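Side-chain contacts in chromosome-partitioning protein ParB (Caulobacter vibrioides NA1000, PDB 6S6H), which takes part in chromosome partition and binds the centromeric parS DNA site, the piece described here being its helix-turn-helix DNA-binding domain: residues B[39-42]-B[43-47]; B[23-26]-B[27-31]; B[98-102]-B[103-107]; B[56-59]-B[60-63]. All blocks are in the same frame, centred on the assembly; numbering follows the deposited sequence.

Interaction 1: B[39-42]-B[43-47]; sequences ENIA and QTIGK. With nucleotides of chain C.
The carboxylate of Glu39 meets the side-chain amide of Gln43, one helical turn further on. Its CG lies anti to the backbone N (chi1 178°), and the chain then bends at chi2. This brings Glu39 OE1 to 2.8 Å from Gln43 NE2. OE1 accepts the hydrogen bond on its anti lone pair, but the bond is bent, with an N-H...O angle of 133°. The carboxylate and amide planes stand almost square to each other, 88° apart. Gln43 N also bonds to Glu39 O.

Asn40 uses its carbonyl twice. Asn40 O accepts from Thr44 N at 3.0 Å and from Thr44 OG1 at 2.7 Å, the hydroxyl coming in from above the carbonyl plane. The side chain of Asn40 has its own partner, as OD1 accepts from Arg36 NE.

Helix 38-45 is the first helix of a helix-turn-helix, and helix 49-57 is the second. Ile41 O accepts from Ile45 N at 2.9 Å. Ile41 CG2 and Ile45 CG2 touch at 4.3 Å, and both side chains pack on Ile10 of helix 4-11.

Ala42 packs on Val52 of helix 49-57. Its carbonyl reaches into the turn, where Ala42 O accepts from Lys47 N at 2.9 Å. Gly46, with positive phi, bends the chain between them. Lys47 passes the DNA with its aliphatic part, CD lying 3.6 Å from OP2 of DA14 of chain C, while its NZ makes a weak hydrogen bond to Gln14.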
loop_
_atom_site.group_PDB
_atom_site.type_symbol
_atom_site.label_atom_id
_atom_site.label_comp_id
_atom_site.label_asym_id
_atom_site.label_seq_id
_atom_site.Cartn_x
_atom_site.Cartn_y
_atom_site.Cartn_z
ATOM N N GLU B 39 13.612 0.478 -15.788
ATOM C CA GLU B 39 12.880 1.629 -16.386
ATOM C C GLU B 39 11.793 1.121 -17.340
ATOM O O GLU B 39 10.679 1.667 -17.285
ATOM C CB GLU B 39 13.854 2.554 -17.122
ATOM C CG GLU B 39 13.184 3.728 -17.816
ATOM C CD GLU B 39 12.443 4.679 -16.894
ATOM O OE1 GLU B 39 11.486 5.328 -17.363
ATOM O OE2 GLU B 39 12.829 4.778 -15.710
ATOM N N ASN B 40 12.113 0.137 -18.187
ATOM C CA ASN B 40 11.183 -0.431 -19.204
ATOM C C ASN B 40 10.015 -1.126 -18.494
ATOM O O ASN B 40 8.860 -0.856 -18.868
ATOM C CB ASN B 40 11.899 -1.378 -20.172
ATOM C CG ASN B 40 10.950 -2.130 -21.081
ATOM O OD1 ASN B 40 10.353 -3.127 -20.676
ATOM N ND2 ASN B 40 10.808 -1.667 -22.311
ATOM N N ILE B 41 10.310 -1.982 -17.510
ATOM C CA ILE B 41 9.289 -2.700 -16.688
ATOM C C ILE B 41 8.362 -1.659 -16.056
ATOM O O ILE B 41 7.137 -1.796 -16.210
ATOM C CB ILE B 41 9.945 -3.599 -15.616
ATOM C CG1 ILE B 41 10.796 -4.711 -16.236
ATOM C CG2 ILE B 41 8.892 -4.162 -14.668
ATOM C CD1 ILE B 41 10.039 -5.636 -17.163
ATOM N N ALA B 42 8.940 -0.661 -15.383
ATOM C CA ALA B 42 8.225 0.437 -14.692
ATOM C C ALA B 42 7.211 1.081 -15.644
ATOM O O ALA B 42 6.028 1.168 -15.268
ATOM C CB ALA B 42 9.217 1.447 -14.170
ATOM N N GLN B 43 7.653 1.492 -16.837
ATOM C CA GLN B 43 6.791 2.148 -17.858
ATOM C C GLN B 43 5.695 1.175 -18.319
ATOM O O GLN B 43 4.573 1.641 -18.566
ATOM C CB GLN B 43 7.625 2.651 -19.039
ATOM C CG GLN B 43 8.418 3.911 -18.727
ATOM C CD GLN B 43 9.083 4.514 -19.943
ATOM O OE1 GLN B 43 8.853 4.103 -21.078
ATOM N NE2 GLN B 43 9.933 5.504 -19.710
ATOM N N THR B 44 6.006 -0.123 -18.417
ATOM C CA THR B 44 5.064 -1.190 -18.854
ATOM C C THR B 44 3.935 -1.349 -17.828
ATOM O O THR B 44 2.774 -1.459 -18.259
ATOM C CB THR B 44 5.783 -2.529 -19.078
ATOM O OG1 THR B 44 6.864 -2.304 -19.983
ATOM C CG2 THR B 44 4.876 -3.608 -19.629
ATOM N N ILE B 45 4.263 -1.364 -16.531
ATOM C CA ILE B 45 3.296 -1.665 -15.432
ATOM C C ILE B 45 2.721 -0.365 -14.854
ATOM O O ILE B 45 1.908 -0.467 -13.920
ATOM C CB ILE B 45 3.945 -2.544 -14.340
ATOM C CG1 ILE B 45 4.908 -1.757 -13.447
ATOM C CG2 ILE B 45 4.617 -3.759 -14.963
ATOM C CD1 ILE B 45 5.430 -2.543 -12.267
ATOM N N GLY B 46 3.115 0.801 -15.379
ATOM C CA GLY B 46 2.620 2.120 -14.932
ATOM C C GLY B 46 3.051 2.445 -13.510
ATOM O O GLY B 46 2.241 3.024 -12.767
ATOM N N LYS B 47 4.286 2.093 -13.145
ATOM C CA LYS B 47 4.894 2.360 -11.812
ATOM C C LYS B 47 6.225 3.092 -12.009
ATOM O O LYS B 47 6.609 3.327 -13.171
ATOM C CB LYS B 47 5.096 1.050 -11.041
ATOM C CG LYS B 47 3.818 0.417 -10.502
ATOM C CD LYS B 47 3.283 1.114 -9.272
ATOM C CE LYS B 47 1.773 1.070 -9.172
ATOM N NZ LYS B 47 1.274 -0.320 -9.055
ATOM P P DA C 14 4.854 4.528 -7.991
ATOM O OP1 DA C 14 4.045 4.970 -9.153
ATOM O OP2 DA C 14 5.817 3.405 -8.144
ATOM O "O5'" DA C 14 5.602 5.826 -7.459
ATOM C "C5'" DA C 14 4.838 6.996 -7.121
ATOM C "C4'" DA C 14 5.751 8.121 -6.700
ATOM O "O4'" DA C 14 6.396 7.787 -5.450
ATOM C "C3'" DA C 14 6.882 8.442 -7.672
ATOM O "O3'" DA C 14 7.087 9.851 -7.594
ATOM C "C2'" DA C 14 8.054 7.666 -7.102
ATOM C "C1'" DA C 14 7.807 7.799 -5.612
ATOM N N9 DA C 14 8.356 6.729 -4.782
ATOM C C8 DA C 14 8.403 5.380 -5.039
ATOM N N7 DA C 14 8.938 4.677 -4.071
ATOM C C5 DA C 14 9.250 5.623 -3.105
ATOM C C6 DA C 14 9.842 5.518 -1.836
ATOM N N6 DA C 14 10.240 4.363 -1.297
ATOM N N1 DA C 14 10.018 6.656 -1.128
ATOM C C2 DA C 14 9.616 7.815 -1.668
ATOM N N3 DA C 14 9.052 8.041 -2.852
ATOM C C4 DA C 14 8.893 6.890 -3.529
#

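Interaction 2: B[23-26]-B[27-31]; sequences EALS and YKVLM
The ring of Tyr27 runs back along the helix and meets the carbonyl of Glu23 obliquely. Its CG is anti to the carbonyl carbon and beside the backbone N (chi1 -72°), which sets the ring beside the preceding turn. Tyr27 CD2 comes to 3.2 Å from Glu23 O. The same oxygen accepts from Tyr27 N at 3.1 Å, so the carbonyl meets both the backbone and the ring of one residue.

Leu30 repeats this arrangement one turn later on an aliphatic chain. Leu30 CG lies 3.0 Å from Ser26 O. Leu30 N donates to that oxygen at 2.9 Å.

All of this belongs to helix 20-34, which packs against both helices of the helix-turn-helix. Tyr27 lies against Ile41 and Ile45 of helix 38-45 and Met56 of helix 49-57. Ala24 faces Thr55 and Leu59.

The other side of the helix carries Leu25 and Val29. Leu25 has CG on the carbonyl side, anti to N (chi1 -179°), and this brings CD1 forward. Leu25 CD1 touches Val29 CG2 at 3.9 Å. The valine branch also sits on the backbone, with Val29 CG2 3.1 Å from Leu25 O. Backbone bonds join Val29 N to Leu25 O and Lys28 N to Ala24 O. Nearby, Ser26 OG bonds back to Glu22 O. Lys28 stretches out and reaches Glu32 in a long, weak ion pair.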
loop_
_atom_site.group_PDB
_atom_site.type_symbol
_atom_site.label_atom_id
_atom_site.label_comp_id
_atom_site.label_asym_id
_atom_site.label_seq_id
_atom_site.Cartn_x
_atom_site.Cartn_y
_atom_site.Cartn_z
ATOM N N GLU B 23 6.170 -11.503 -6.964
ATOM C CA GLU B 23 6.191 -10.379 -7.941
ATOM C C GLU B 23 7.643 -10.014 -8.265
ATOM O O GLU B 23 7.943 -9.790 -9.455
ATOM C CB GLU B 23 5.449 -9.159 -7.396
ATOM C CG GLU B 23 3.952 -9.375 -7.279
ATOM C CD GLU B 23 3.144 -8.130 -6.964
ATOM O OE1 GLU B 23 1.932 -8.273 -6.690
ATOM O OE2 GLU B 23 3.727 -7.028 -6.996
ATOM N N ALA B 24 8.500 -9.954 -7.242
ATOM C CA ALA B 24 9.942 -9.630 -7.354
ATOM C C ALA B 24 10.630 -10.619 -8.302
ATOM O O ALA B 24 11.229 -10.163 -9.299
ATOM C CB ALA B 24 10.578 -9.650 -5.987
ATOM N N LEU B 25 10.549 -11.919 -8.002
ATOM C CA LEU B 25 11.206 -12.998 -8.789
ATOM C C LEU B 25 10.676 -12.976 -10.228
ATOM O O LEU B 25 11.480 -13.193 -11.151
ATOM C CB LEU B 25 10.953 -14.355 -8.123
ATOM C CG LEU B 25 11.596 -15.558 -8.816
ATOM C CD1 LEU B 25 13.089 -15.327 -9.014
ATOM C CD2 LEU B 25 11.349 -16.842 -8.038
ATOM N N SER B 26 9.378 -12.726 -10.414
ATOM C CA SER B 26 8.737 -12.614 -11.750
ATOM C C SER B 26 9.450 -11.521 -12.555
ATOM O O SER B 26 9.970 -11.844 -13.637
ATOM C CB SER B 26 7.255 -12.352 -11.644
ATOM O OG SER B 26 6.572 -13.497 -11.160
ATOM N N TYR B 27 9.508 -10.295 -12.025
ATOM C CA TYR B 27 10.135 -9.119 -12.687
ATOM C C TYR B 27 11.599 -9.423 -13.028
ATOM O O TYR B 27 11.998 -9.164 -14.181
ATOM C CB TYR B 27 10.018 -7.856 -11.827
ATOM C CG TYR B 27 8.628 -7.273 -11.753
ATOM C CD1 TYR B 27 7.824 -7.178 -12.880
ATOM C CD2 TYR B 27 8.116 -6.799 -10.556
ATOM C CE1 TYR B 27 6.548 -6.644 -12.816
ATOM C CE2 TYR B 27 6.842 -6.258 -10.475
ATOM C CZ TYR B 27 6.053 -6.181 -11.610
ATOM O OH TYR B 27 4.797 -5.653 -11.541
ATOM N N LYS B 28 12.361 -9.952 -12.065
ATOM C CA LYS B 28 13.796 -10.315 -12.229
ATOM C C LYS B 28 13.948 -11.259 -13.429
ATOM O O LYS B 28 14.739 -10.944 -14.346
ATOM C CB LYS B 28 14.325 -10.979 -10.955
ATOM C CG LYS B 28 15.778 -11.440 -11.007
ATOM C CD LYS B 28 16.283 -11.950 -9.672
ATOM C CE LYS B 28 17.783 -11.842 -9.495
ATOM N NZ LYS B 28 18.471 -13.064 -9.962
ATOM N N VAL B 29 13.211 -12.371 -13.409
ATOM C CA VAL B 29 13.234 -13.437 -14.453
ATOM C C VAL B 29 12.865 -12.827 -15.813
ATOM O O VAL B 29 13.505 -13.205 -16.808
ATOM C CB VAL B 29 12.296 -14.598 -14.061
ATOM C CG1 VAL B 29 11.997 -15.521 -15.232
ATOM C CG2 VAL B 29 12.851 -15.385 -12.882
ATOM N N LEU B 30 11.882 -11.922 -15.853
ATOM C CA LEU B 30 11.361 -11.308 -17.107
ATOM C C LEU B 30 12.364 -10.276 -17.646
ATOM O O LEU B 30 12.583 -10.261 -18.875
ATOM C CB LEU B 30 9.990 -10.677 -16.836
ATOM C CG LEU B 30 8.872 -11.658 -16.472
ATOM C CD1 LEU B 30 7.627 -10.916 -16.014
ATOM C CD2 LEU B 30 8.536 -12.588 -17.631
ATOM N N MET B 31 12.945 -9.450 -16.772
ATOM C CA MET B 31 14.019 -8.478 -17.124
ATOM C C MET B 31 15.168 -9.220 -17.813
ATOM O O MET B 31 15.587 -8.778 -18.903
ATOM C CB MET B 31 14.564 -7.765 -15.884
ATOM C CG MET B 31 13.716 -6.593 -15.442
ATOM S SD MET B 31 14.416 -5.737 -14.010
ATOM C CE MET B 31 15.985 -5.177 -14.677
#

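Interaction 3: B[98-102]-B[103-107]; sequences GGLSV and RETEA. With nucleotides of chain C; nucleotides of chain D.
Ser101 and Glu104 form a capping box at the start of helix 102-110, which reads bases of the parS DNA. Ser101 OG accepts from Glu104 N at 3.0 Å. In return, Ser101 N donates to Glu104 OE1 at 3.1 Å, on the anti lone pair of that oxygen. The serine hydroxyl sits between its backbone N and carbonyl carbon (chi1 67°), where it meets Glu104 N. Ser101 O takes two donors from opposite faces of its plane, Thr105 N and Thr105 OG1, the latter at 2.7 Å.

Beside the cap, Val102 N gives a nearly straight bond (177°) to OP2 of DG11 of chain C at 2.8 Å. The helix start is thus tied to a phosphate.

Arg103 grips Glu106 side-on, NE to OE1 and NH2 to OE2, the second at 2.8 Å. The oxygens lie in the guanidinium plane, but the nitrogens approach from above the carboxylate plane. This salt bridge probably helps hold the guanidinium at the major-groove edge of the bases. Arg103 NH2 also donates to O4 of DT12 of chain C at 2.9 Å. Arg103 NH1 lies 2.9 Å from N7 of DG11 of chain C. Glu106 OE2 accepts from N4 of DC8 of chain D at 2.9 Å.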
loop_
_atom_site.group_PDB
_atom_site.type_symbol
_atom_site.label_atom_id
_atom_site.label_comp_id
_atom_site.label_asym_id
_atom_site.label_seq_id
_atom_site.Cartn_x
_atom_site.Cartn_y
_atom_site.Cartn_z
ATOM N N GLY B 98 8.243 -5.396 19.231
ATOM C CA GLY B 98 7.853 -4.026 19.624
ATOM C C GLY B 98 6.578 -3.545 18.945
ATOM O O GLY B 98 6.013 -2.534 19.410
ATOM N N GLY B 99 6.134 -4.228 17.885
ATOM C CA GLY B 99 5.007 -3.790 17.037
ATOM C C GLY B 99 5.300 -2.453 16.373
ATOM O O GLY B 99 4.379 -1.625 16.292
ATOM N N LEU B 100 6.537 -2.260 15.903
ATOM C CA LEU B 100 7.036 -0.984 15.323
ATOM C C LEU B 100 6.332 -0.709 13.990
ATOM O O LEU B 100 6.214 -1.643 13.176
ATOM C CB LEU B 100 8.551 -1.066 15.106
ATOM C CG LEU B 100 9.405 -1.334 16.347
ATOM C CD1 LEU B 100 10.884 -1.335 15.985
ATOM C CD2 LEU B 100 9.125 -0.317 17.443
ATOM N N SER B 101 5.901 0.536 13.784
ATOM C CA SER B 101 5.478 1.088 12.472
ATOM C C SER B 101 6.675 1.074 11.518
ATOM O O SER B 101 7.815 0.903 12.003
ATOM C CB SER B 101 4.928 2.484 12.625
ATOM O OG SER B 101 5.952 3.388 13.013
ATOM N N VAL B 102 6.427 1.266 10.219
ATOM C CA VAL B 102 7.495 1.365 9.181
ATOM C C VAL B 102 8.317 2.636 9.446
ATOM O O VAL B 102 9.542 2.597 9.251
ATOM C CB VAL B 102 6.911 1.341 7.755
ATOM C CG1 VAL B 102 7.985 1.595 6.708
ATOM C CG2 VAL B 102 6.191 0.032 7.469
ATOM N N ARG B 103 7.669 3.711 9.895
ATOM C CA ARG B 103 8.331 4.996 10.249
ATOM C C ARG B 103 9.308 4.761 11.411
ATOM O O ARG B 103 10.473 5.199 11.308
ATOM C CB ARG B 103 7.281 6.063 10.587
ATOM C CG ARG B 103 7.480 7.377 9.847
ATOM C CD ARG B 103 6.830 7.385 8.476
ATOM N NE ARG B 103 7.404 6.387 7.579
ATOM C CZ ARG B 103 6.735 5.735 6.629
ATOM N NH1 ARG B 103 5.444 5.952 6.437
ATOM N NH2 ARG B 103 7.359 4.849 5.872
ATOM N N GLU B 104 8.854 4.086 12.470
ATOM C CA GLU B 104 9.685 3.736 13.655
ATOM C C GLU B 104 10.825 2.810 13.215
ATOM O O GLU B 104 11.952 2.978 13.718
ATOM C CB GLU B 104 8.825 3.093 14.746
ATOM C CG GLU B 104 7.959 4.094 15.495
ATOM C CD GLU B 104 6.962 3.492 16.470
ATOM O OE1 GLU B 104 6.465 2.385 16.192
ATOM O OE2 GLU B 104 6.688 4.134 17.509
ATOM N N THR B 105 10.540 1.877 12.300
ATOM C CA THR B 105 11.517 0.901 11.754
ATOM C C THR B 105 12.620 1.648 10.993
ATOM O O THR B 105 13.795 1.286 11.163
ATOM C CB THR B 105 10.811 -0.150 10.886
ATOM O OG1 THR B 105 9.845 -0.804 11.709
ATOM C CG2 THR B 105 11.758 -1.171 10.293
ATOM N N GLU B 106 12.254 2.647 10.183
ATOM C CA GLU B 106 13.205 3.519 9.439
ATOM C C GLU B 106 14.140 4.224 10.430
ATOM O O GLU B 106 15.343 4.328 10.124
ATOM C CB GLU B 106 12.442 4.529 8.579
ATOM C CG GLU B 106 11.815 3.900 7.347
ATOM C CD GLU B 106 10.717 4.708 6.679
ATOM O OE1 GLU B 106 10.459 5.853 7.113
ATOM O OE2 GLU B 106 10.117 4.185 5.720
ATOM N N ALA B 107 13.607 4.681 11.569
ATOM C CA ALA B 107 14.363 5.357 12.653
ATOM C C ALA B 107 15.373 4.380 13.259
ATOM O O ALA B 107 16.534 4.782 13.465
ATOM C CB ALA B 107 13.415 5.904 13.692
ATOM P P DG C 11 2.759 0.408 9.383
ATOM O OP1 DG C 11 3.051 -0.834 10.147
ATOM O OP2 DG C 11 3.715 1.545 9.453
ATOM O "O5'" DG C 11 2.530 0.098 7.835
ATOM C "C5'" DG C 11 1.593 -0.898 7.407
ATOM C "C4'" DG C 11 1.385 -0.803 5.914
ATOM O "O4'" DG C 11 1.079 0.564 5.545
ATOM C "C3'" DG C 11 2.588 -1.206 5.057
ATOM O "O3'" DG C 11 2.099 -1.904 3.903
ATOM C "C2'" DG C 11 3.261 0.125 4.764
ATOM C "C1'" DG C 11 2.090 1.091 4.695
ATOM N N9 DG C 11 2.390 2.443 5.152
ATOM C C8 DG C 11 3.113 2.803 6.264
ATOM N N7 DG C 11 3.192 4.097 6.426
ATOM C C5 DG C 11 2.482 4.620 5.355
ATOM C C6 DG C 11 2.236 5.968 4.987
ATOM O O6 DG C 11 2.600 7.002 5.559
ATOM N N1 DG C 11 1.473 6.051 3.827
ATOM C C2 DG C 11 1.010 4.977 3.109
ATOM N N2 DG C 11 0.288 5.263 2.016
ATOM N N3 DG C 11 1.238 3.715 3.437
ATOM C C4 DG C 11 1.976 3.612 4.563
ATOM P P DC D 8 12.306 13.112 5.795
ATOM O OP1 DC D 8 12.625 14.554 5.917
ATOM O OP2 DC D 8 12.210 12.275 7.022
ATOM O "O5'" DC D 8 10.964 12.981 4.942
ATOM C "C5'" DC D 8 10.872 13.645 3.668
ATOM C "C4'" DC D 8 9.571 13.312 2.975
ATOM O "O4'" DC D 8 9.535 11.914 2.603
ATOM C "C3'" DC D 8 8.305 13.548 3.803
ATOM O "O3'" DC D 8 7.275 13.991 2.915
ATOM C "C2'" DC D 8 7.964 12.160 4.308
ATOM C "C1'" DC D 8 8.325 11.342 3.080
ATOM N N1 DC D 8 8.546 9.898 3.261
ATOM C C2 DC D 8 8.196 9.035 2.216
ATOM O O2 DC D 8 7.688 9.512 1.188
ATOM N N3 DC D 8 8.411 7.706 2.354
ATOM C C4 DC D 8 8.962 7.233 3.475
ATOM N N4 DC D 8 9.155 5.916 3.566
ATOM C C5 DC D 8 9.335 8.090 4.551
ATOM C C6 DC D 8 9.118 9.403 4.400
ATOM P P DT C 12 3.039 -2.224 2.652
ATOM O OP1 DT C 12 2.536 -3.467 2.016
ATOM O OP2 DT C 12 4.461 -2.138 3.079
ATOM O "O5'" DT C 12 2.730 -1.023 1.657
ATOM C "C5'" DT C 12 1.401 -0.829 1.170
ATOM C "C4'" DT C 12 1.398 0.095 -0.023
ATOM O "O4'" DT C 12 1.726 1.442 0.384
ATOM C "C3'" DT C 12 2.374 -0.260 -1.141
ATOM O "O3'" DT C 12 1.686 -0.013 -2.367
ATOM C "C2'" DT C 12 3.541 0.686 -0.918
ATOM C "C1'" DT C 12 2.886 1.912 -0.287
ATOM N N1 DT C 12 3.692 2.665 0.704
ATOM C C2 DT C 12 3.567 4.035 0.728
ATOM O O2 DT C 12 2.881 4.656 -0.066
ATOM N N3 DT C 12 4.296 4.659 1.712
ATOM C C4 DT C 12 5.103 4.058 2.661
ATOM O O4 DT C 12 5.705 4.749 3.480
ATOM C C5 DT C 12 5.181 2.617 2.580
ATOM C C7 DT C 12 6.035 1.880 3.563
ATOM C C6 DT C 12 4.465 2.001 1.632
#

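Interaction 4: B[56-59]-B[60-63]; sequences MRLL and ALPD. With nucleotides of chain D.
Leu58 and Leu61 form the apolar part of this contact. Their side chains lie side by side and point the same way, and Leu58 CD2 meets Leu61 CD1 at 3.7 Å. Leu61 has CG beside its backbone N (chi1 -73°), which folds it back over the preceding turn. Leu61 CB comes to 3.2 Å from Leu58 O. Both leucines pack on Ala79 of helix 76-81, and Leu58 also meets Val20 and Leu21 of helix 20-34.

Two backbone hydrogen bonds tighten the chain here, each spanning three residues. Ala60 N donates to Arg57 O at 3.1 Å, and Leu61 N to Leu58 O at 3.2 Å. Both donors stand well above the carbonyl plane, by 51° and 65°. This matches the 3-10 winding around Leu58 and Leu59.

The polar side chain is Arg57, which turns to the DNA. Its chain bends at chi3 and brings NE to 2.6 Å from OP2 of DT5 of chain D, in a hydrogen bond. O5' of the same nucleotide lies over one face of the guanidinium, with Arg57 NH2 3.4 Å from it. Arg57 NH1 bonds to Asn54 OD1, a second hold on the group.

The arrangement is the end of the second helix of a helix-turn-helix, where an arginine side chain meets a DNA phosphate beside the turn leading to helix 63-71.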
loop_
_atom_site.group_PDB
_atom_site.type_symbol
_atom_site.label_atom_id
_atom_site.label_comp_id
_atom_site.label_asym_id
_atom_site.label_seq_id
_atom_site.Cartn_x
_atom_site.Cartn_y
_atom_site.Cartn_z
ATOM N N MET B 56 12.390 -5.874 -6.129
ATOM C CA MET B 56 13.325 -6.992 -6.447
ATOM C C MET B 56 14.433 -7.096 -5.386
ATOM O O MET B 56 14.839 -8.238 -5.085
ATOM C CB MET B 56 13.938 -6.823 -7.840
ATOM C CG MET B 56 12.936 -7.085 -8.950
ATOM S SD MET B 56 13.612 -6.880 -10.610
ATOM C CE MET B 56 14.261 -5.212 -10.508
ATOM N N ARG B 57 14.877 -5.968 -4.822
ATOM C CA ARG B 57 15.896 -5.909 -3.733
ATOM C C ARG B 57 15.504 -6.837 -2.572
ATOM O O ARG B 57 16.423 -7.361 -1.908
ATOM C CB ARG B 57 16.071 -4.475 -3.220
ATOM C CG ARG B 57 17.010 -3.622 -4.061
ATOM C CD ARG B 57 17.189 -2.225 -3.496
ATOM N NE ARG B 57 17.730 -2.268 -2.139
ATOM C CZ ARG B 57 17.206 -1.677 -1.065
ATOM N NH1 ARG B 57 16.112 -0.938 -1.156
ATOM N NH2 ARG B 57 17.799 -1.826 0.108
ATOM N N LEU B 58 14.199 -7.037 -2.343
ATOM C CA LEU B 58 13.645 -7.863 -1.232
ATOM C C LEU B 58 14.093 -9.325 -1.363
ATOM O O LEU B 58 14.109 -10.017 -0.328
ATOM C CB LEU B 58 12.114 -7.781 -1.242
ATOM C CG LEU B 58 11.512 -6.409 -0.944
ATOM C CD1 LEU B 58 10.003 -6.439 -1.127
ATOM C CD2 LEU B 58 11.872 -5.942 0.459
ATOM N N LEU B 59 14.420 -9.785 -2.576
ATOM C CA LEU B 59 14.876 -11.179 -2.834
ATOM C C LEU B 59 16.243 -11.425 -2.181
ATOM O O LEU B 59 16.548 -12.596 -1.909
ATOM C CB LEU B 59 14.939 -11.428 -4.343
ATOM C CG LEU B 59 13.599 -11.393 -5.076
ATOM C CD1 LEU B 59 13.817 -11.383 -6.582
ATOM C CD2 LEU B 59 12.717 -12.566 -4.667
ATOM N N ALA B 60 17.027 -10.366 -1.936
ATOM C CA ALA B 60 18.370 -10.424 -1.309
ATOM C C ALA B 60 18.263 -10.615 0.211
ATOM O O ALA B 60 19.288 -10.939 0.829
ATOM C CB ALA B 60 19.147 -9.174 -1.646
ATOM N N LEU B 61 17.086 -10.410 0.807
ATOM C CA LEU B 61 16.872 -10.549 2.276
ATOM C C LEU B 61 17.135 -11.991 2.701
ATOM O O LEU B 61 16.845 -12.917 1.949
ATOM C CB LEU B 61 15.437 -10.146 2.631
ATOM C CG LEU B 61 15.134 -8.651 2.573
ATOM C CD1 LEU B 61 13.635 -8.404 2.592
ATOM C CD2 LEU B 61 15.808 -7.919 3.718
ATOM N N PRO B 62 17.665 -12.225 3.925
ATOM C CA PRO B 62 17.775 -13.579 4.473
ATOM C C PRO B 62 16.424 -14.310 4.469
ATOM O O PRO B 62 15.414 -13.652 4.581
ATOM C CB PRO B 62 18.255 -13.355 5.916
ATOM C CG PRO B 62 18.949 -12.006 5.881
ATOM C CD PRO B 62 18.190 -11.202 4.845
ATOM N N ASP B 63 16.449 -15.639 4.365
ATOM C CA ASP B 63 15.247 -16.511 4.246
ATOM C C ASP B 63 14.313 -16.279 5.444
ATOM O O ASP B 63 13.079 -16.282 5.236
ATOM C CB ASP B 63 15.636 -17.991 4.122
ATOM C CG ASP B 63 16.367 -18.361 2.840
ATOM O OD1 ASP B 63 16.632 -17.456 2.021
ATOM O OD2 ASP B 63 16.669 -19.558 2.671
ATOM P P DT D 5 21.329 -1.864 -1.824
ATOM O OP1 DT D 5 22.436 -2.274 -0.921
ATOM O OP2 DT D 5 20.272 -2.853 -2.175
ATOM O "O5'" DT D 5 20.622 -0.569 -1.218
ATOM C "C5'" DT D 5 21.421 0.547 -0.804
ATOM C "C4'" DT D 5 20.575 1.774 -0.551
ATOM O "O4'" DT D 5 19.882 2.194 -1.741
ATOM C "C3'" DT D 5 19.494 1.657 0.528
ATOM O "O3'" DT D 5 20.010 2.239 1.732
ATOM C "C2'" DT D 5 18.317 2.445 -0.039
ATOM C "C1'" DT D 5 18.893 3.092 -1.287
ATOM N N1 DT D 5 17.955 3.341 -2.397
ATOM C C2 DT D 5 17.539 4.636 -2.603
ATOM O O2 DT D 5 17.887 5.565 -1.895
ATOM N N3 DT D 5 16.684 4.802 -3.663
ATOM C C4 DT D 5 16.221 3.825 -4.523
ATOM O O4 DT D 5 15.459 4.124 -5.439
ATOM C C5 DT D 5 16.705 2.488 -4.255
ATOM C C7 DT D 5 16.258 1.365 -5.136
ATOM C C6 DT D 5 17.540 2.317 -3.222
#

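Interaction 2 touches both interaction 1 and interaction 4, which do not touch each other (nearest atoms about 7 Å apart). The centres of interactions 1 and 2 are about 13 Å apart, with Ile45 CD1 3.3 Å from Tyr27 OH and Ile41 CG2 3.7 Å from Tyr27 CD1. Interactions 2 and 4 are also about 13 Å apart between centres. There Met31 SD touches Met56 CE at 3.5 Å. Interaction 3 stands apart, its centre about 19 Å from that of interaction 4 and 28 to 29 Å from those of interactions 2 and 1. The DNA links them: Lys47 and Arg57 approach phosphates on chains C and D, while interaction 3 meets both phosphate and bases.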